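Local coordinates for protein DyP2 (Amycolatopsis sp. ATCC 39116, PDB 4G2C) that is a multifunctional haem-containing dye-decolourising peroxidase with a bound manganese ion, probably oxidising dyes and lignin-related substrates, at residues V32-T44 with D243-V255. Residues are numbered along the deposited sequence; the frame is centred on the assembly and turned at random.
Sequences VDLSTTLSWKSAT and DWDPSAPLEQVLV. With ACT (acetate ion), chain B.
Two backbone hydrogen bonds tie Leu-34 and Thr-36 to successive residues, Glu-251 and Leu-250, at the start of the 3-10 turn 250-252. Glu-251 N donates to Leu-34 O over 2.8 Å, reaching it on a lone pair in the carbonyl plane. Leu-250 N donates to Thr-36 O at 3.0 Å. It stands 48° out of that carbonyl's plane, off the lone pairs. Pro-249 CA adds a C-H...O contact of 3.4 Å to the same Thr-36 O.

Apolar packing centres on Leu-250, whose side chain crosses that of Leu-34 at about a right angle. Leu-34, its CG anti to its own carbonyl carbon, brings CD2 to within 3.8 Å of Leu-250 CB. Leu-250 CD1 lies 4.0 Å from Leu-38 CB, with Val-32 CG1 also near. Through these contacts of Leu-250 the N-terminal loop before helix 45-53 packs against the loop leading into strand 255-256. Phe-267 touches Val-32, Leu-34 and Leu-254, placing the contact beside the antiparallel sheet that holds strands 255-256 and 267-278 in this DyP-type peroxidase. Glu-251 CB packs on Leu-34 CB at 3.7 Å, its CG set between its backbone N and carbonyl carbon.

Asp-33 OD1 forms an Asx turn by accepting Ser-35 N, from well above the carboxylate plane, and also takes Ser-35 OG on its syn side. Thr-37 lays its methyl CG2 in van der Waals contact with Ala-248 O, 3.3 Å away, while OG1 hydrogen-bonds Thr-228 OG1. A glycine in place of Thr-37 would probably open a gap beside Ala-248 and leave the Thr-228 hydroxyl without this mate. An acetate, probably derived from the crystallisation liquor, sits by the side chain of Ser-247.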
ATOM      1  N   VAL A  32     -25.649  -2.067  -8.284  1.00 44.64           N
ATOM      2  CA  VAL A  32     -24.411  -1.335  -8.048  1.00 38.82           C
ATOM      3  C   VAL A  32     -23.583  -1.281  -9.327  1.00 39.21           C
ATOM      4  O   VAL A  32     -23.267  -2.306  -9.927  1.00 37.68           O
ATOM      5  CB  VAL A  32     -23.544  -1.973  -6.924  1.00 38.99           C
ATOM      6  CG1 VAL A  32     -22.342  -1.088  -6.624  1.00 35.24           C
ATOM      7  CG2 VAL A  32     -24.357  -2.191  -5.649  1.00 37.86           C
ATOM      8  N   ASP A  33     -23.222  -0.070  -9.728  1.00 39.84           N
ATOM      9  CA  ASP A  33     -22.454   0.154 -10.939  1.00 39.00           C
ATOM     10  C   ASP A  33     -20.972   0.195 -10.585  1.00 34.90           C
ATOM     11  O   ASP A  33     -20.501   1.139  -9.953  1.00 39.07           O
ATOM     12  CB  ASP A  33     -22.897   1.477 -11.595  1.00 38.84           C
ATOM     13  CG  ASP A  33     -22.090   1.824 -12.843  1.00 37.03           C
ATOM     14  OD1 ASP A  33     -21.391   0.940 -13.386  1.00 33.37           O
ATOM     15  OD2 ASP A  33     -22.174   2.992 -13.290  1.00 41.23           O
ATOM     16  N   LEU A  34     -20.235  -0.821 -11.003  1.00 29.86           N
ATOM     17  CA  LEU A  34     -18.830  -0.915 -10.637  1.00 33.02           C
ATOM     18  C   LEU A  34     -17.920  -0.220 -11.644  1.00 29.94           C
ATOM     19  O   LEU A  34     -16.704  -0.195 -11.462  1.00 29.93           O
ATOM     20  CB  LEU A  34     -18.413  -2.382 -10.477  1.00 31.77           C
ATOM     21  CG  LEU A  34     -19.140  -3.242  -9.431  1.00 33.47           C
ATOM     22  CD1 LEU A  34     -18.656  -4.701  -9.484  1.00 31.34           C
ATOM     23  CD2 LEU A  34     -18.969  -2.682  -8.034  1.00 28.28           C
ATOM     24  N   SER A  35     -18.506   0.372 -12.684  1.00 31.59           N
ATOM     25  CA  SER A  35     -17.720   0.934 -13.793  1.00 29.41           C
ATOM     26  C   SER A  35     -17.161   2.342 -13.572  1.00 27.31           C
ATOM     27  O   SER A  35     -16.335   2.804 -14.353  1.00 26.02           O
ATOM     28  CB  SER A  35     -18.555   0.950 -15.075  1.00 31.29           C
ATOM     29  OG  SER A  35     -19.391   2.099 -15.095  1.00 32.32           O
ATOM     30  N   THR A  36     -17.644   3.046 -12.553  1.00 25.48           N
ATOM     31  CA  THR A  36     -17.138   4.388 -12.271  1.00 29.31           C
ATOM     32  C   THR A  36     -16.973   4.597 -10.778  1.00 27.05           C
ATOM     33  O   THR A  36     -17.132   3.668  -9.988  1.00 27.90           O
ATOM     34  CB  THR A  36     -18.082   5.507 -12.803  1.00 30.90           C
ATOM     35  OG1 THR A  36     -19.358   5.414 -12.147  1.00 35.76           O
ATOM     36  CG2 THR A  36     -18.299   5.365 -14.275  1.00 36.26           C
ATOM     37  N   THR A  37     -16.669   5.832 -10.405  1.00 23.04           N
ATOM     38  CA  THR A  37     -16.615   6.217  -9.011  1.00 26.36           C
ATOM     39  C   THR A  37     -18.026   6.367  -8.481  1.00 27.71           C
ATOM     40  O   THR A  37     -18.991   6.418  -9.253  1.00 27.48           O
ATOM     41  CB  THR A  37     -15.866   7.546  -8.821  1.00 28.71           C
ATOM     42  OG1 THR A  37     -16.514   8.555  -9.598  1.00 31.07           O
ATOM     43  CG2 THR A  37     -14.411   7.419  -9.271  1.00 25.04           C
ATOM     44  N   LEU A  38     -18.142   6.431  -7.159  1.00 25.43           N
ATOM     45  CA  LEU A  38     -19.438   6.567  -6.519  1.00 27.69           C
ATOM     46  C   LEU A  38     -19.549   7.864  -5.715  1.00 31.87           C
ATOM     47  O   LEU A  38     -18.615   8.253  -5.015  1.00 28.74           O
ATOM     48  CB  LEU A  38     -19.687   5.375  -5.597  1.00 30.76           C
ATOM     49  CG  LEU A  38     -20.872   5.525  -4.641  1.00 32.86           C
ATOM     50  CD1 LEU A  38     -22.213   5.139  -5.324  1.00 28.82           C
ATOM     51  CD2 LEU A  38     -20.623   4.695  -3.393  1.00 31.90           C
ATOM     52  N   SER A  39     -20.698   8.529  -5.826  1.00 32.87           N
ATOM     53  CA  SER A  39     -20.997   9.685  -4.993  1.00 33.03           C
ATOM     54  C   SER A  39     -21.678   9.155  -3.731  1.00 34.59           C
ATOM     55  O   SER A  39     -22.891   8.912  -3.717  1.00 29.64           O
ATOM     56  CB  SER A  39     -21.895  10.676  -5.743  1.00 35.86           C
ATOM     57  OG  SER A  39     -21.433  10.882  -7.078  1.00 41.00           O
ATOM     58  N   TRP A  40     -20.887   8.942  -2.680  1.00 27.48           N
ATOM     59  CA  TRP A  40     -21.401   8.257  -1.501  1.00 32.52           C
ATOM     60  C   TRP A  40     -22.533   9.031  -0.809  1.00 32.18           C
ATOM     61  O   TRP A  40     -23.410   8.434  -0.183  1.00 31.04           O
ATOM     62  CB  TRP A  40     -20.277   7.898  -0.513  1.00 29.43           C
ATOM     63  CG  TRP A  40     -19.806   9.021   0.373  1.00 28.50           C
ATOM     64  CD1 TRP A  40     -18.735   9.856   0.148  1.00 30.99           C
ATOM     65  CD2 TRP A  40     -20.361   9.412   1.642  1.00 27.16           C
ATOM     66  NE1 TRP A  40     -18.610  10.753   1.194  1.00 32.66           N
ATOM     67  CE2 TRP A  40     -19.584  10.494   2.124  1.00 28.11           C
ATOM     68  CE3 TRP A  40     -21.441   8.959   2.414  1.00 31.07           C
ATOM     69  CZ2 TRP A  40     -19.864  11.136   3.343  1.00 32.07           C
ATOM     70  CZ3 TRP A  40     -21.715   9.602   3.639  1.00 26.54           C
ATOM     71  CH2 TRP A  40     -20.925  10.675   4.083  1.00 25.79           C
ATOM     72  N   LYS A  41     -22.528  10.348  -0.939  1.00 29.56           N
ATOM     73  CA  LYS A  41     -23.514  11.158  -0.235  1.00 31.82           C
ATOM     74  C   LYS A  41     -24.902  11.089  -0.859  1.00 35.04           C
ATOM     75  O   LYS A  41     -25.891  11.377  -0.205  1.00 34.61           O
ATOM     76  CB  LYS A  41     -23.059  12.612  -0.161  1.00 28.62           C
ATOM     77  CG  LYS A  41     -21.887  12.849   0.786  1.00 34.51           C
ATOM     78  CD  LYS A  41     -21.594  14.334   0.930  1.00 38.32           C
ATOM     79  CE  LYS A  41     -20.502  14.599   1.967  1.00 52.62           C
ATOM     80  NZ  LYS A  41     -20.263  16.065   2.172  1.00 58.90           N
ATOM     81  N   SER A  42     -24.980  10.724  -2.130  1.00 35.07           N
ATOM     82  CA  SER A  42     -26.273  10.708  -2.801  1.00 35.07           C
ATOM     83  C   SER A  42     -26.562   9.336  -3.386  1.00 32.59           C
ATOM     84  O   SER A  42     -27.476   9.172  -4.186  1.00 38.14           O
ATOM     85  CB  SER A  42     -26.345  11.795  -3.887  1.00 39.34           C
ATOM     86  OG  SER A  42     -25.437  11.524  -4.942  1.00 38.38           O
ATOM     87  N   ALA A  43     -25.774   8.350  -2.975  1.00 32.14           N
ATOM     88  CA  ALA A  43     -26.022   6.966  -3.357  1.00 37.72           C
ATOM     89  C   ALA A  43     -27.405   6.522  -2.871  1.00 38.78           C
ATOM     90  O   ALA A  43     -27.828   6.873  -1.763  1.00 32.99           O
ATOM     91  CB  ALA A  43     -24.936   6.052  -2.774  1.00 39.23           C
ATOM     92  N   THR A  44     -28.110   5.758  -3.702  1.00 35.78           N
ATOM     93  CA  THR A  44     -29.369   5.147  -3.274  1.00 38.29           C
ATOM     94  C   THR A  44     -29.432   3.673  -3.656  1.00 36.91           C
ATOM     95  O   THR A  44     -28.491   3.122  -4.240  1.00 34.13           O
ATOM     96  CB  THR A  44     -30.625   5.861  -3.860  1.00 39.42           C
ATOM     97  OG1 THR A  44     -30.699   5.649  -5.279  1.00 42.81           O
ATOM     98  CG2 THR A  44     -30.621   7.358  -3.541  1.00 36.48           C
ATOM     99  N   ASP A 243      -3.837  17.145 -14.794  1.00 24.70           N
ATOM    100  CA  ASP A 243      -2.855  16.385 -15.531  1.00 28.87           C
ATOM    101  C   ASP A 243      -3.015  14.901 -15.189  1.00 31.77           C
ATOM    102  O   ASP A 243      -2.911  14.038 -16.059  1.00 33.07           O
ATOM    103  CB  ASP A 243      -1.474  16.893 -15.146  1.00 27.46           C
ATOM    104  CG  ASP A 243      -0.432  16.576 -16.170  1.00 40.42           C
ATOM    105  OD1 ASP A 243      -0.708  15.718 -17.043  1.00 43.52           O
ATOM    106  OD2 ASP A 243       0.674  17.176 -16.083  1.00 47.71           O
ATOM    107  N   TRP A 244      -3.279  14.613 -13.917  1.00 26.65           N
ATOM    108  CA  TRP A 244      -3.498  13.238 -13.481  1.00 27.94           C
ATOM    109  C   TRP A 244      -4.896  13.071 -12.888  1.00 25.34           C
ATOM    110  O   TRP A 244      -5.253  13.746 -11.928  1.00 23.82           O
ATOM    111  CB  TRP A 244      -2.426  12.811 -12.466  1.00 25.42           C
ATOM    112  CG  TRP A 244      -2.682  11.446 -11.892  1.00 24.73           C
ATOM    113  CD1 TRP A 244      -3.074  11.152 -10.620  1.00 24.59           C
ATOM    114  CD2 TRP A 244      -2.599  10.192 -12.586  1.00 21.75           C
ATOM    115  NE1 TRP A 244      -3.232   9.797 -10.475  1.00 25.96           N
ATOM    116  CE2 TRP A 244      -2.941   9.185 -11.666  1.00 23.84           C
ATOM    117  CE3 TRP A 244      -2.263   9.828 -13.895  1.00 19.32           C
ATOM    118  CZ2 TRP A 244      -2.954   7.836 -12.010  1.00 22.16           C
ATOM    119  CZ3 TRP A 244      -2.269   8.514 -14.234  1.00 21.18           C
ATOM    120  CH2 TRP A 244      -2.617   7.520 -13.302  1.00 24.97           C
ATOM    121  N   ASP A 245      -5.690  12.187 -13.481  1.00 27.29           N
ATOM    122  CA  ASP A 245      -7.012  11.853 -12.951  1.00 27.03           C
ATOM    123  C   ASP A 245      -6.847  10.661 -11.989  1.00 27.97           C
ATOM    124  O   ASP A 245      -6.456   9.573 -12.405  1.00 23.61           O
ATOM    125  CB  ASP A 245      -7.961  11.532 -14.114  1.00 27.68           C
ATOM    126  CG  ASP A 245      -9.331  11.002 -13.652  1.00 37.86           C
ATOM    127  OD1 ASP A 245      -9.798  11.373 -12.546  1.00 32.96           O
ATOM    128  OD2 ASP A 245      -9.948  10.220 -14.418  1.00 35.75           O
ATOM    129  N   PRO A 246      -7.089  10.880 -10.683  1.00 26.98           N
ATOM    130  CA  PRO A 246      -6.893   9.799  -9.703  1.00 26.51           C
ATOM    131  C   PRO A 246      -8.129   8.898  -9.527  1.00 29.92           C
ATOM    132  O   PRO A 246      -8.068   7.922  -8.766  1.00 31.00           O
ATOM    133  CB  PRO A 246      -6.601  10.567  -8.410  1.00 23.63           C
ATOM    134  CG  PRO A 246      -7.399  11.845  -8.566  1.00 25.25           C
ATOM    135  CD  PRO A 246      -7.431  12.162 -10.042  1.00 22.41           C
ATOM    136  N   SER A 247      -9.225   9.233 -10.210  1.00 25.20           N
ATOM    137  CA  SER A 247     -10.449   8.424 -10.200  1.00 28.34           C
ATOM    138  C   SER A 247     -10.153   6.957 -10.438  1.00 28.56           C
ATOM    139  O   SER A 247      -9.279   6.604 -11.226  1.00 27.08           O
ATOM    140  CB  SER A 247     -11.415   8.869 -11.310  1.00 29.09           C
ATOM    141  OG  SER A 247     -11.785  10.227 -11.168  1.00 40.04           O
ATOM    142  N   ALA A 248     -10.906   6.099  -9.770  1.00 27.53           N
ATOM    143  CA  ALA A 248     -10.839   4.676 -10.046  1.00 27.32           C
ATOM    144  C   ALA A 248     -12.248   4.134  -9.896  1.00 24.73           C
ATOM    145  O   ALA A 248     -12.943   4.477  -8.948  1.00 25.78           O
ATOM    146  CB  ALA A 248      -9.883   3.980  -9.091  1.00 21.56           C
ATOM    147  N   PRO A 249     -12.677   3.306 -10.853  1.00 23.73           N
ATOM    148  CA  PRO A 249     -14.003   2.697 -10.792  1.00 21.46           C
ATOM    149  C   PRO A 249     -14.087   1.761  -9.578  1.00 25.08           C
ATOM    150  O   PRO A 249     -13.063   1.220  -9.163  1.00 23.64           O
ATOM    151  CB  PRO A 249     -14.063   1.883 -12.090  1.00 23.46           C
ATOM    152  CG  PRO A 249     -12.598   1.596 -12.430  1.00 24.88           C
ATOM    153  CD  PRO A 249     -11.888   2.841 -12.013  1.00 21.50           C
ATOM    154  N   LEU A 250     -15.282   1.551  -9.037  1.00 23.13           N
ATOM    155  CA  LEU A 250     -15.459   0.600  -7.946  1.00 24.23           C
ATOM    156  C   LEU A 250     -14.922  -0.796  -8.262  1.00 25.29           C
ATOM    157  O   LEU A 250     -14.402  -1.481  -7.374  1.00 26.62           O
ATOM    158  CB  LEU A 250     -16.928   0.505  -7.539  1.00 25.56           C
ATOM    159  CG  LEU A 250     -17.555   1.786  -6.992  1.00 25.62           C
ATOM    160  CD1 LEU A 250     -18.992   1.512  -6.528  1.00 25.92           C
ATOM    161  CD2 LEU A 250     -16.714   2.334  -5.853  1.00 25.62           C
ATOM    162  N   GLU A 251     -15.034  -1.227  -9.513  1.00 21.95           N
ATOM    163  CA  GLU A 251     -14.522  -2.551  -9.887  1.00 24.50           C
ATOM    164  C   GLU A 251     -13.006  -2.685  -9.678  1.00 21.83           C
ATOM    165  O   GLU A 251     -12.460  -3.781  -9.760  1.00 23.18           O
ATOM    166  CB  GLU A 251     -14.864  -2.882 -11.340  1.00 22.58           C
ATOM    167  CG  GLU A 251     -14.104  -2.019 -12.345  1.00 28.27           C
ATOM    168  CD  GLU A 251     -14.647  -2.151 -13.762  1.00 33.54           C
ATOM    169  OE1 GLU A 251     -15.400  -3.111 -14.026  1.00 37.95           O
ATOM    170  OE2 GLU A 251     -14.329  -1.292 -14.606  1.00 33.34           O
ATOM    171  N   GLN A 252     -12.314  -1.579  -9.451  1.00 22.45           N
ATOM    172  CA  GLN A 252     -10.864  -1.661  -9.239  1.00 22.77           C
ATOM    173  C   GLN A 252     -10.497  -2.043  -7.789  1.00 23.32           C
ATOM    174  O   GLN A 252      -9.329  -2.112  -7.440  1.00 20.43           O
ATOM    175  CB  GLN A 252     -10.158  -0.363  -9.655  1.00 18.25           C
ATOM    176  CG  GLN A 252      -8.656  -0.554  -9.910  1.00 26.71           C
ATOM    177  CD  GLN A 252      -8.101   0.389 -10.965  1.00 27.39           C
ATOM    178  OE1 GLN A 252      -8.803   0.777 -11.900  1.00 31.40           O
ATOM    179  NE2 GLN A 252      -6.839   0.770 -10.813  1.00 27.00           N
ATOM    180  N   VAL A 253     -11.500  -2.290  -6.951  1.00 21.78           N
ATOM    181  CA  VAL A 253     -11.237  -2.647  -5.565  1.00 19.33           C
ATOM    182  C   VAL A 253     -12.305  -3.584  -5.013  1.00 21.87           C
ATOM    183  O   VAL A 253     -11.995  -4.492  -4.256  1.00 21.72           O
ATOM    184  CB  VAL A 253     -11.081  -1.385  -4.668  1.00 23.87           C
ATOM    185  CG1 VAL A 253     -12.389  -0.600  -4.591  1.00 17.64           C
ATOM    186  CG2 VAL A 253     -10.590  -1.765  -3.286  1.00 21.30           C
ATOM    187  N   LEU A 254     -13.560  -3.386  -5.410  1.00 21.41           N
ATOM    188  CA  LEU A 254     -14.645  -4.182  -4.852  1.00 20.47           C
ATOM    189  C   LEU A 254     -14.898  -5.473  -5.621  1.00 25.99           C
ATOM    190  O   LEU A 254     -14.767  -5.529  -6.852  1.00 25.55           O
ATOM    191  CB  LEU A 254     -15.934  -3.380  -4.785  1.00 19.77           C
ATOM    192  CG  LEU A 254     -15.929  -2.129  -3.913  1.00 22.73           C
ATOM    193  CD1 LEU A 254     -17.315  -1.469  -3.929  1.00 24.12           C
ATOM    194  CD2 LEU A 254     -15.513  -2.473  -2.483  1.00 15.99           C
ATOM    195  N   VAL A 255     -15.287  -6.495  -4.868  1.00 23.82           N
ATOM    196  CA  VAL A 255     -15.586  -7.824  -5.385  1.00 26.12           C
ATOM    197  C   VAL A 255     -16.873  -8.287  -4.695  1.00 26.81           C
ATOM    198  O   VAL A 255     -17.020  -8.122  -3.483  1.00 25.36           O
ATOM    199  CB  VAL A 255     -14.459  -8.821  -5.000  1.00 24.38           C
ATOM    200  CG1 VAL A 255     -14.712 -10.171  -5.589  1.00 21.92           C
ATOM    201  CG2 VAL A 255     -13.073  -8.291  -5.432  1.00 25.72           C
TER
HETATM  202  C   ACT B 527     -15.070  10.930 -11.426  1.00 52.95           C
HETATM  203  O   ACT B 527     -14.282  11.347 -10.546  1.00 53.11           O
HETATM  204  OXT ACT B 527     -14.600  10.564 -12.536  1.00 48.07           O
HETATM  205  CH3 ACT B 527     -16.535  10.879 -11.152  1.00 54.08           C